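Local structure of dextranase (Pseudarthrobacter oxydans, 6NZS) at residues T3-N7 against G8-T12; V246-P249 against N250-W253; S377-N381 against T382-A386. The protein catalyses the endohydrolysis of (1->6)-alpha-D-glucosidic linkages in dextran, as a member of glycosyl hydrolase family 49. All coordinates share one frame; numbering follows the deposited sequence.

Contact 1: T3-N7 against G8-T12; sequences TTADN and GNLHT
Ala5 and Thr12 grip each other through two hydrogen bonds. Ala5 N donates to the side-chain atom Thr12 OG1 at 2.9 Å, and the bond is nearly straight, 168° at the hydrogen. The threonine holds OG1 between its own backbone N and carbonyl carbon (chi1 71°), a rotation that turns the hydroxyl to the incoming N-H. In return Thr12 N donates to Ala5 O at 2.9 Å. Ala5 O also meets two carbons of His11. His11 CD2 comes to 3.1 Å from Ala5 O, which lies at the ring edge and in its plane. The second is a CA-H...O contact, with His11 CA 3.3 Å from Ala5 O. The Asp6 carboxylate runs alongside the His11 ring, pointing the same way, with the two planes 35° apart. Ala5 CB packs on Leu10 CG.

Asn7 closes the other end. Asn7 N bonds to Leu10 O at 3.0 Å, and Asn7 turns OD1 back into the bend. Asn7 OD1 accepts Asn9 N at 2.9 Å, in the carbonyl plane, and Leu10 N by a weak, bent bond. One side-chain oxygen therefore serves two backbone N-H groups of the reversal. At the Thr4 end a water 2.6 Å from Thr4 OG1 also donates a long bond to Thr12 O.

Outer partners fix these groups. Thr12 OG1 is bonded to Asp52 O, His11 ND1 to Glu91, and Asn9 ND2 to Gln43. Tyr51 of strand 51-58 and Phe90 of strand 84-92 pack on Leu10 and Thr12.

The bond from Asn9 N to Asn7 OD1 makes an Asx turn. It sits in a short hairpin-like reversal, its two arms antiparallel and joined by one bridge, Asp6 with His11. This lies in the Ig-like N-terminal domain, where strand 10-11 pairs with strand 84-92.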
ATOM      1  N   THR A   3      25.499 -17.278   3.949  1.00 17.09           N
ATOM      2  CA  THR A   3      25.538 -17.373   5.403  1.00 15.63           C
ATOM      3  C   THR A   3      24.452 -16.473   5.967  1.00 15.71           C
ATOM      4  O   THR A   3      24.502 -15.254   5.778  1.00 16.61           O
ATOM      5  CB  THR A   3      26.900 -16.934   5.948  1.00 19.90           C
ATOM      6  OG1 THR A   3      27.945 -17.623   5.249  1.00 25.94           O
ATOM      7  CG2 THR A   3      27.001 -17.242   7.438  1.00 18.35           C
ATOM      8  N   THR A   4      23.492 -17.060   6.670  1.00 14.27           N
ATOM      9  CA  THR A   4      22.412 -16.296   7.279  1.00 13.72           C
ATOM     10  C   THR A   4      22.640 -16.132   8.778  1.00 16.58           C
ATOM     11  O   THR A   4      23.411 -16.866   9.403  1.00 17.85           O
ATOM     12  CB  THR A   4      21.062 -16.975   7.038  1.00 14.60           C
ATOM     13  OG1 THR A   4      21.089 -18.303   7.579  1.00 18.13           O
ATOM     14  CG2 THR A   4      20.743 -17.038   5.544  1.00 14.64           C
ATOM     15  N   ALA A   5      21.955 -15.147   9.354  1.00 14.22           N
ATOM     16  CA  ALA A   5      22.071 -14.831  10.772  1.00 14.47           C
ATOM     17  C   ALA A   5      20.881 -15.363  11.550  1.00 17.57           C
ATOM     18  O   ALA A   5      19.732 -15.251  11.113  1.00 13.90           O
ATOM     19  CB  ALA A   5      22.148 -13.319  10.984  1.00 16.98           C
ATOM     20  N   ASP A   6      21.158 -15.913  12.734  1.00 18.42           N
ATOM     21  CA  ASP A   6      20.076 -16.217  13.664  1.00 20.69           C
ATOM     22  C   ASP A   6      20.621 -16.045  15.082  1.00 23.40           C
ATOM     23  O   ASP A   6      20.914 -17.010  15.791  1.00 25.65           O
ATOM     24  CB  ASP A   6      19.483 -17.607  13.456  1.00 23.31           C
ATOM     25  CG  ASP A   6      18.233 -17.823  14.275  1.00 25.58           C
ATOM     26  OD1 ASP A   6      17.771 -16.859  14.921  1.00 28.07           O
ATOM     27  OD2 ASP A   6      17.706 -18.956  14.272  1.00 36.61           O
ATOM     28  N   ASN A   7      20.753 -14.791  15.499  1.00 20.09           N
ATOM     29  CA  ASN A   7      21.209 -14.477  16.844  1.00 19.58           C
ATOM     30  C   ASN A   7      20.217 -13.520  17.498  1.00 20.45           C
ATOM     31  O   ASN A   7      19.172 -13.182  16.931  1.00 22.71           O
ATOM     32  CB  ASN A   7      22.650 -13.947  16.844  1.00 20.12           C
ATOM     33  CG  ASN A   7      22.813 -12.679  16.030  1.00 23.06           C
ATOM     34  OD1 ASN A   7      22.199 -11.661  16.330  1.00 18.61           O
ATOM     35  ND2 ASN A   7      23.659 -12.732  15.002  1.00 25.22           N
ATOM     36  N   GLY A   8      20.545 -13.079  18.712  1.00 22.97           N
ATOM     37  CA  GLY A   8      19.615 -12.251  19.456  1.00 20.17           C
ATOM     38  C   GLY A   8      19.326 -10.906  18.818  1.00 18.00           C
ATOM     39  O   GLY A   8      18.281 -10.310  19.102  1.00 19.07           O
ATOM     40  N   ASN A   9      20.228 -10.410  17.965  1.00 17.73           N
ATOM     41  CA  ASN A   9      20.109  -9.059  17.423  1.00 15.13           C
ATOM     42  C   ASN A   9      19.840  -9.004  15.932  1.00 13.22           C
ATOM     43  O   ASN A   9      19.534  -7.920  15.424  1.00 16.78           O
ATOM     44  CB  ASN A   9      21.378  -8.249  17.686  1.00 17.45           C
ATOM     45  CG  ASN A   9      21.579  -7.940  19.148  1.00 13.20           C
ATOM     46  OD1 ASN A   9      20.697  -8.165  19.976  1.00 15.87           O
ATOM     47  ND2 ASN A   9      22.750  -7.418  19.472  1.00 15.05           N
ATOM     48  N   LEU A  10      19.981 -10.109  15.216  1.00 13.84           N
ATOM     49  CA  LEU A  10      19.858 -10.085  13.766  1.00 12.88           C
ATOM     50  C   LEU A  10      19.334 -11.435  13.310  1.00 12.98           C
ATOM     51  O   LEU A  10      19.823 -12.482  13.749  1.00 14.70           O
ATOM     52  CB  LEU A  10      21.214  -9.789  13.109  1.00 13.47           C
ATOM     53  CG  LEU A  10      21.260  -9.655  11.584  1.00 14.64           C
ATOM     54  CD1 LEU A  10      20.300  -8.563  11.074  1.00 14.17           C
ATOM     55  CD2 LEU A  10      22.691  -9.373  11.135  1.00 18.24           C
ATOM     56  N   HIS A  11      18.334 -11.411  12.439  1.00 12.60           N
ATOM     57  CA  HIS A  11      17.819 -12.635  11.847  1.00 12.15           C
ATOM     58  C   HIS A  11      17.637 -12.400  10.358  1.00 12.50           C
ATOM     59  O   HIS A  11      16.880 -11.507   9.956  1.00 10.70           O
ATOM     60  CB  HIS A  11      16.493 -13.057  12.478  1.00 14.91           C
ATOM     61  CG  HIS A  11      15.973 -14.353  11.946  1.00 12.89           C
ATOM     62  ND1 HIS A  11      14.628 -14.620  11.810  1.00 19.77           N
ATOM     63  CD2 HIS A  11      16.625 -15.457  11.509  1.00 16.07           C
ATOM     64  CE1 HIS A  11      14.474 -15.836  11.315  1.00 19.19           C
ATOM     65  NE2 HIS A  11      15.668 -16.363  11.121  1.00 21.40           N
ATOM     66  N   THR A  12      18.336 -13.191   9.550  1.00 11.07           N
ATOM     67  CA  THR A  12      18.147 -13.220   8.108  1.00 10.54           C
ATOM     68  C   THR A  12      17.897 -14.661   7.682  1.00 12.64           C
ATOM     69  O   THR A  12      18.069 -15.605   8.462  1.00 13.45           O
ATOM     70  CB  THR A  12      19.354 -12.658   7.348  1.00 11.22           C
ATOM     71  OG1 THR A  12      20.447 -13.577   7.453  1.00 11.75           O
ATOM     72  CG2 THR A  12      19.778 -11.306   7.897  1.00 12.39           C
TER
HETATM   73  O   HOH W   1      19.633 -18.148   9.768  1.00 30.68           O

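Contact 2: V246-P249 against N250-W253; sequences VLPP and NVKW
Pro248 and Val251 are the ends of a type I beta turn, with Pro249 and Asn250 at its middle positions. Val251 N donates to Pro248 O at 3.2 Å. The bond is straight at the hydrogen, 166°, but the donor stands above the carbonyl plane. The ring of Pro249 restricts its backbone phi to a value that suits the second position of this turn.

Asn250 folds back over the turn. CG stands between its backbone N and carbonyl carbon, at a chi1 of only 36°, and this carries the amide across the Pro248 ring. Asn250 OD1 comes to 3.4 Å from Pro248 CB, and Asn250 ND2 lies 3.6 Å from Pro248 CG. The amide nitrogen is also held from outside, by Glu227 O and Val225 O. An alanine in place of Asn250 would probably leave those two carbonyls without their amide donor and uncover one side of the Pro248 ring.

Val251 spreads its two methyls. Val251 CG1, opposite the backbone N (chi1 177°), meets Leu247 CD1 at 4.1 Å, the two side chains crossing at about a right angle. Val251 CG2 touches Pro248 CG at 3.8 Å. Ile230 and Phe268 continue this apolar patch from neighbouring strands. A water donates to Pro248 O and Val251 O, although other acceptors compete for its protons.

The turn carries the chain from strand 245-247 towards strand 253-256, which pairs within a different sheet of the family's parallel beta-helix. Its chemistry is divided: proline rings set the backbone, valine and leucine make the apolar patch, and the asparagine amide stitches the corner to the preceding coil of the helix.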
ATOM      1  N   VAL A 246     -10.306 -21.499   3.560  1.00 17.62           N
ATOM      2  CA  VAL A 246     -11.508 -21.023   4.233  1.00 17.94           C
ATOM      3  C   VAL A 246     -11.538 -21.733   5.579  1.00 15.83           C
ATOM      4  O   VAL A 246     -11.814 -22.935   5.654  1.00 17.56           O
ATOM      5  CB  VAL A 246     -12.763 -21.312   3.397  1.00 18.88           C
ATOM      6  CG1 VAL A 246     -14.016 -20.824   4.111  1.00 19.38           C
ATOM      7  CG2 VAL A 246     -12.639 -20.660   2.012  1.00 18.09           C
ATOM      8  N   LEU A 247     -11.215 -20.994   6.639  1.00 15.99           N
ATOM      9  CA  LEU A 247     -10.776 -21.566   7.904  1.00 15.20           C
ATOM     10  C   LEU A 247     -11.959 -21.921   8.804  1.00 13.30           C
ATOM     11  O   LEU A 247     -12.952 -21.183   8.854  1.00 15.54           O
ATOM     12  CB  LEU A 247      -9.849 -20.596   8.638  1.00 13.68           C
ATOM     13  CG  LEU A 247      -8.547 -20.283   7.888  1.00 14.06           C
ATOM     14  CD1 LEU A 247      -7.739 -19.203   8.594  1.00 14.56           C
ATOM     15  CD2 LEU A 247      -7.708 -21.537   7.701  1.00 13.94           C
ATOM     16  N   PRO A 248     -11.812 -23.037   9.512  1.00 14.28           N
ATOM     17  CA  PRO A 248     -12.881 -23.517  10.403  1.00 14.50           C
ATOM     18  C   PRO A 248     -12.933 -22.708  11.687  1.00 16.44           C
ATOM     19  O   PRO A 248     -12.008 -21.941  12.000  1.00 14.96           O
ATOM     20  CB  PRO A 248     -12.470 -24.973  10.672  1.00 15.92           C
ATOM     21  CG  PRO A 248     -10.991 -24.980  10.524  1.00 14.80           C
ATOM     22  CD  PRO A 248     -10.689 -23.986   9.432  1.00 14.60           C
ATOM     23  N   PRO A 249     -14.005 -22.856  12.475  1.00 14.31           N
ATOM     24  CA  PRO A 249     -14.231 -21.923  13.590  1.00 14.45           C
ATOM     25  C   PRO A 249     -13.209 -22.030  14.705  1.00 13.93           C
ATOM     26  O   PRO A 249     -13.063 -21.081  15.483  1.00 15.37           O
ATOM     27  CB  PRO A 249     -15.642 -22.282  14.080  1.00 18.67           C
ATOM     28  CG  PRO A 249     -15.895 -23.648  13.552  1.00 18.31           C
ATOM     29  CD  PRO A 249     -15.146 -23.770  12.275  1.00 15.62           C
ATOM     30  N   ASN A 250     -12.490 -23.146  14.797  1.00 14.47           N
ATOM     31  CA  ASN A 250     -11.488 -23.335  15.836  1.00 15.16           C
ATOM     32  C   ASN A 250     -10.233 -22.490  15.620  1.00 14.77           C
ATOM     33  O   ASN A 250      -9.508 -22.231  16.586  1.00 14.84           O
ATOM     34  CB  ASN A 250     -11.125 -24.823  15.886  1.00 19.99           C
ATOM     35  CG  ASN A 250     -11.126 -25.477  14.493  1.00 21.74           C
ATOM     36  OD1 ASN A 250     -12.193 -25.831  13.957  1.00 19.04           O
ATOM     37  ND2 ASN A 250      -9.927 -25.655  13.909  1.00 16.97           N
ATOM     38  N   VAL A 251      -9.961 -22.052  14.393  1.00 13.52           N
ATOM     39  CA  VAL A 251      -8.699 -21.382  14.086  1.00 13.73           C
ATOM     40  C   VAL A 251      -8.782 -19.914  14.489  1.00 14.54           C
ATOM     41  O   VAL A 251      -9.625 -19.163  13.989  1.00 16.73           O
ATOM     42  CB  VAL A 251      -8.340 -21.526  12.605  1.00 13.14           C
ATOM     43  CG1 VAL A 251      -7.054 -20.761  12.313  1.00 15.27           C
ATOM     44  CG2 VAL A 251      -8.182 -22.995  12.245  1.00 15.22           C
ATOM     45  N   LYS A 252      -7.897 -19.499  15.392  1.00 13.45           N
ATOM     46  CA  LYS A 252      -7.862 -18.123  15.862  1.00 13.12           C
ATOM     47  C   LYS A 252      -6.588 -17.395  15.465  1.00 14.22           C
ATOM     48  O   LYS A 252      -6.498 -16.181  15.676  1.00 14.67           O
ATOM     49  CB  LYS A 252      -8.010 -18.077  17.394  1.00 16.96           C
ATOM     50  CG  LYS A 252      -6.850 -18.734  18.143  1.00 15.56           C
ATOM     51  CD  LYS A 252      -7.090 -18.847  19.648  1.00 23.30           C
ATOM     52  CE  LYS A 252      -5.822 -19.325  20.354  1.00 25.71           C
ATOM     53  NZ  LYS A 252      -6.013 -19.525  21.820  1.00 32.14           N
ATOM     54  N   TRP A 253      -5.610 -18.094  14.898  1.00 12.05           N
ATOM     55  CA  TRP A 253      -4.296 -17.505  14.669  1.00 12.76           C
ATOM     56  C   TRP A 253      -3.649 -18.193  13.479  1.00 12.82           C
ATOM     57  O   TRP A 253      -3.558 -19.423  13.449  1.00 12.24           O
ATOM     58  CB  TRP A 253      -3.440 -17.723  15.921  1.00 12.41           C
ATOM     59  CG  TRP A 253      -2.195 -16.882  16.065  1.00 11.67           C
ATOM     60  CD1 TRP A 253      -1.500 -16.225  15.080  1.00 12.47           C
ATOM     61  CD2 TRP A 253      -1.499 -16.628  17.286  1.00 13.46           C
ATOM     62  NE1 TRP A 253      -0.417 -15.571  15.628  1.00 11.99           N
ATOM     63  CE2 TRP A 253      -0.399 -15.803  16.981  1.00 13.15           C
ATOM     64  CE3 TRP A 253      -1.712 -17.008  18.615  1.00 13.88           C
ATOM     65  CZ2 TRP A 253       0.491 -15.357  17.960  1.00 14.11           C
ATOM     66  CZ3 TRP A 253      -0.827 -16.574  19.581  1.00 14.84           C
ATOM     67  CH2 TRP A 253       0.260 -15.753  19.252  1.00 16.32           C
TER
HETATM   68  O   HOH W   2     -11.915 -19.253  12.763  1.00 20.81           O

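Contact 3: S377-N381 against T382-A386; sequences STMKN and TFFNA
Thr382 and Met379 meet inside the corner made at Asn381, where strand 377-380 gives way to strand 382-386. This is a corner of the parallel beta-helix, where the chain passes from one sheet face to the next. The two strand axes stand at 86° to each other. Thr382 CG2 lies against Met379 CG at 3.5 Å, and the side chains cross at about a right angle. Thr382 CG2 also sits 3.5 Å from Lys380 O.

Met379 points into the angle and extends from CA to SD, with CG trans to the backbone N (chi1 179°). It then bends at chi3, which brings CE against Phe384. Met379 CE is 3.6 Å from Phe384 CE1, approaching obliquely. Met379 SD lies at the ring edge, 4.9 Å from the centroid of the Phe384 ring and 80° off the ring normal, a Met-aromatic contact. The two side chains come from opposite directions.

Asn381 supplies the bend itself. Its phi and psi are both positive, in the left-handed region. Its OD1 is bonded to Asn402 ND2 on strand 398-407. Ile400 and Val355, from the strands on either side, also pack on Met379.

Across this corner the segments share mainly apolar and sulfur-aromatic contacts, beside one carbonyl near a methyl. Methionine, threonine methyl and phenylalanine fill the inside of the bend, and the polar link of Asn381 runs to the neighbouring strand.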
ATOM      1  N   SER A 377      -9.889   1.341  15.204  1.00 12.98           N
ATOM      2  CA  SER A 377      -8.701   0.597  14.817  1.00 13.34           C
ATOM      3  C   SER A 377      -7.502   1.530  14.770  1.00 12.90           C
ATOM      4  O   SER A 377      -7.640   2.750  14.636  1.00 12.14           O
ATOM      5  CB  SER A 377      -8.865  -0.046  13.437  1.00 13.06           C
ATOM      6  OG  SER A 377      -9.896  -1.013  13.426  1.00 13.01           O
ATOM      7  N   THR A 378      -6.316   0.933  14.894  1.00 11.26           N
ATOM      8  CA  THR A 378      -5.054   1.644  14.764  1.00 10.31           C
ATOM      9  C   THR A 378      -4.149   0.889  13.802  1.00 12.70           C
ATOM     10  O   THR A 378      -4.186  -0.341  13.719  1.00 12.16           O
ATOM     11  CB  THR A 378      -4.344   1.756  16.106  1.00 13.83           C
ATOM     12  OG1 THR A 378      -4.047   0.443  16.593  1.00 20.00           O
ATOM     13  CG2 THR A 378      -5.221   2.464  17.122  1.00 15.46           C
ATOM     14  N   MET A 379      -3.354   1.645  13.053  1.00  9.53           N
ATOM     15  CA  MET A 379      -2.325   1.080  12.190  1.00 10.18           C
ATOM     16  C   MET A 379      -1.058   1.905  12.326  1.00 10.32           C
ATOM     17  O   MET A 379      -1.114   3.138  12.325  1.00 10.55           O
ATOM     18  CB  MET A 379      -2.761   1.062  10.721  1.00 10.61           C
ATOM     19  CG  MET A 379      -1.703   0.490   9.787  1.00  9.56           C
ATOM     20  SD  MET A 379      -2.356   0.102   8.158  1.00 10.59           S
ATOM     21  CE  MET A 379      -2.446   1.741   7.412  1.00  9.70           C
ATOM     22  N   LYS A 380       0.086   1.231  12.446  1.00 10.18           N
ATOM     23  CA  LYS A 380       1.354   1.942  12.492  1.00 11.28           C
ATOM     24  C   LYS A 380       2.440   1.157  11.777  1.00 11.08           C
ATOM     25  O   LYS A 380       2.444  -0.077  11.780  1.00 11.32           O
ATOM     26  CB  LYS A 380       1.787   2.268  13.927  1.00 14.46           C
ATOM     27  CG  LYS A 380       1.965   1.079  14.824  1.00 17.49           C
ATOM     28  CD  LYS A 380       2.243   1.542  16.252  1.00 23.06           C
ATOM     29  CE  LYS A 380       2.513   0.373  17.180  1.00 26.55           C
ATOM     30  NZ  LYS A 380       3.386   0.768  18.322  1.00 35.92           N
ATOM     31  N   ASN A 381       3.374   1.901  11.177  1.00  8.81           N
ATOM     32  CA  ASN A 381       4.636   1.343  10.702  1.00  9.91           C
ATOM     33  C   ASN A 381       4.422   0.373   9.545  1.00 10.27           C
ATOM     34  O   ASN A 381       4.701  -0.821   9.677  1.00 10.55           O
ATOM     35  CB  ASN A 381       5.396   0.660  11.853  1.00 11.16           C
ATOM     36  CG  ASN A 381       5.496   1.534  13.096  1.00 12.26           C
ATOM     37  OD1 ASN A 381       5.585   2.756  13.008  1.00 13.07           O
ATOM     38  ND2 ASN A 381       5.498   0.899  14.271  1.00 15.60           N
ATOM     39  N   THR A 382       3.949   0.876   8.406  1.00  9.14           N
ATOM     40  CA  THR A 382       3.531   0.024   7.302  1.00  9.16           C
ATOM     41  C   THR A 382       4.099   0.537   5.984  1.00  9.85           C
ATOM     42  O   THR A 382       4.557   1.682   5.879  1.00  9.77           O
ATOM     43  CB  THR A 382       2.005  -0.030   7.180  1.00  9.25           C
ATOM     44  OG1 THR A 382       1.509   1.293   6.945  1.00  9.67           O
ATOM     45  CG2 THR A 382       1.363  -0.588   8.438  1.00 11.24           C
ATOM     46  N   PHE A 383       4.079  -0.342   4.978  1.00  9.08           N
ATOM     47  CA  PHE A 383       4.434  -0.004   3.599  1.00  8.54           C
ATOM     48  C   PHE A 383       3.329  -0.510   2.688  1.00  8.73           C
ATOM     49  O   PHE A 383       2.957  -1.684   2.767  1.00  9.48           O
ATOM     50  CB  PHE A 383       5.768  -0.656   3.183  1.00  9.00           C
ATOM     51  CG  PHE A 383       6.098  -0.458   1.726  1.00  7.85           C
ATOM     52  CD1 PHE A 383       6.756   0.687   1.303  1.00 11.10           C
ATOM     53  CD2 PHE A 383       5.725  -1.400   0.775  1.00  8.41           C
ATOM     54  CE1 PHE A 383       7.050   0.888  -0.055  1.00 13.77           C
ATOM     55  CE2 PHE A 383       6.004  -1.205  -0.586  1.00  9.06           C
ATOM     56  CZ  PHE A 383       6.668  -0.062  -0.997  1.00 10.97           C
ATOM     57  N   PHE A 384       2.814   0.356   1.815  1.00  7.41           N
ATOM     58  CA  PHE A 384       1.790  -0.047   0.857  1.00  7.73           C
ATOM     59  C   PHE A 384       2.210   0.304  -0.558  1.00  9.86           C
ATOM     60  O   PHE A 384       2.426   1.479  -0.874  1.00  9.42           O
ATOM     61  CB  PHE A 384       0.457   0.645   1.139  1.00  8.76           C
ATOM     62  CG  PHE A 384      -0.251   0.107   2.340  1.00  7.73           C
ATOM     63  CD1 PHE A 384       0.017   0.609   3.602  1.00 10.46           C
ATOM     64  CD2 PHE A 384      -1.188  -0.905   2.206  1.00  8.13           C
ATOM     65  CE1 PHE A 384      -0.632   0.101   4.723  1.00  9.91           C
ATOM     66  CE2 PHE A 384      -1.852  -1.423   3.317  1.00 10.04           C
ATOM     67  CZ  PHE A 384      -1.572  -0.915   4.576  1.00  9.72           C
ATOM     68  N   ASN A 385       2.288  -0.706  -1.410  1.00  9.18           N
ATOM     69  CA  ASN A 385       2.225  -0.522  -2.852  1.00  8.59           C
ATOM     70  C   ASN A 385       0.808  -0.913  -3.253  1.00  9.54           C
ATOM     71  O   ASN A 385       0.326  -1.972  -2.841  1.00 10.54           O
ATOM     72  CB  ASN A 385       3.253  -1.450  -3.505  1.00  8.57           C
ATOM     73  CG  ASN A 385       3.237  -1.420  -5.025  1.00 10.73           C
ATOM     74  OD1 ASN A 385       3.285  -2.470  -5.652  1.00 13.37           O
ATOM     75  ND2 ASN A 385       3.248  -0.235  -5.615  1.00  9.83           N
ATOM     76  N   ALA A 386       0.118  -0.042  -3.997  1.00  9.30           N
ATOM     77  CA  ALA A 386      -1.263  -0.320  -4.388  1.00  8.65           C
ATOM     78  C   ALA A 386      -1.586   0.367  -5.709  1.00  8.78           C
ATOM     79  O   ALA A 386      -1.091   1.461  -5.992  1.00 10.94           O
ATOM     80  CB  ALA A 386      -2.276   0.109  -3.308  1.00 12.68           C
TER

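How the contacts relate
The three contacts follow in series along the chain; none encloses or crosses another. Contact 1 comes first and closes a tight reversal near the N terminus, in the Ig-like domain, where strand 10-11 joins strand 84-92. The chain later enters the parallel beta-helix. Contact 2 closes the turn after strand 245-247, linking two sheets of an early coil. Contact 3 marks a corner in a later coil, near the centre of the chain, between strands 377-380 and 382-386. Centres of contacts 2 and 3 are about 24 Å apart. Contact 1 lies about 32 Å from contact 2 and 26 Å from contact 3, between centres.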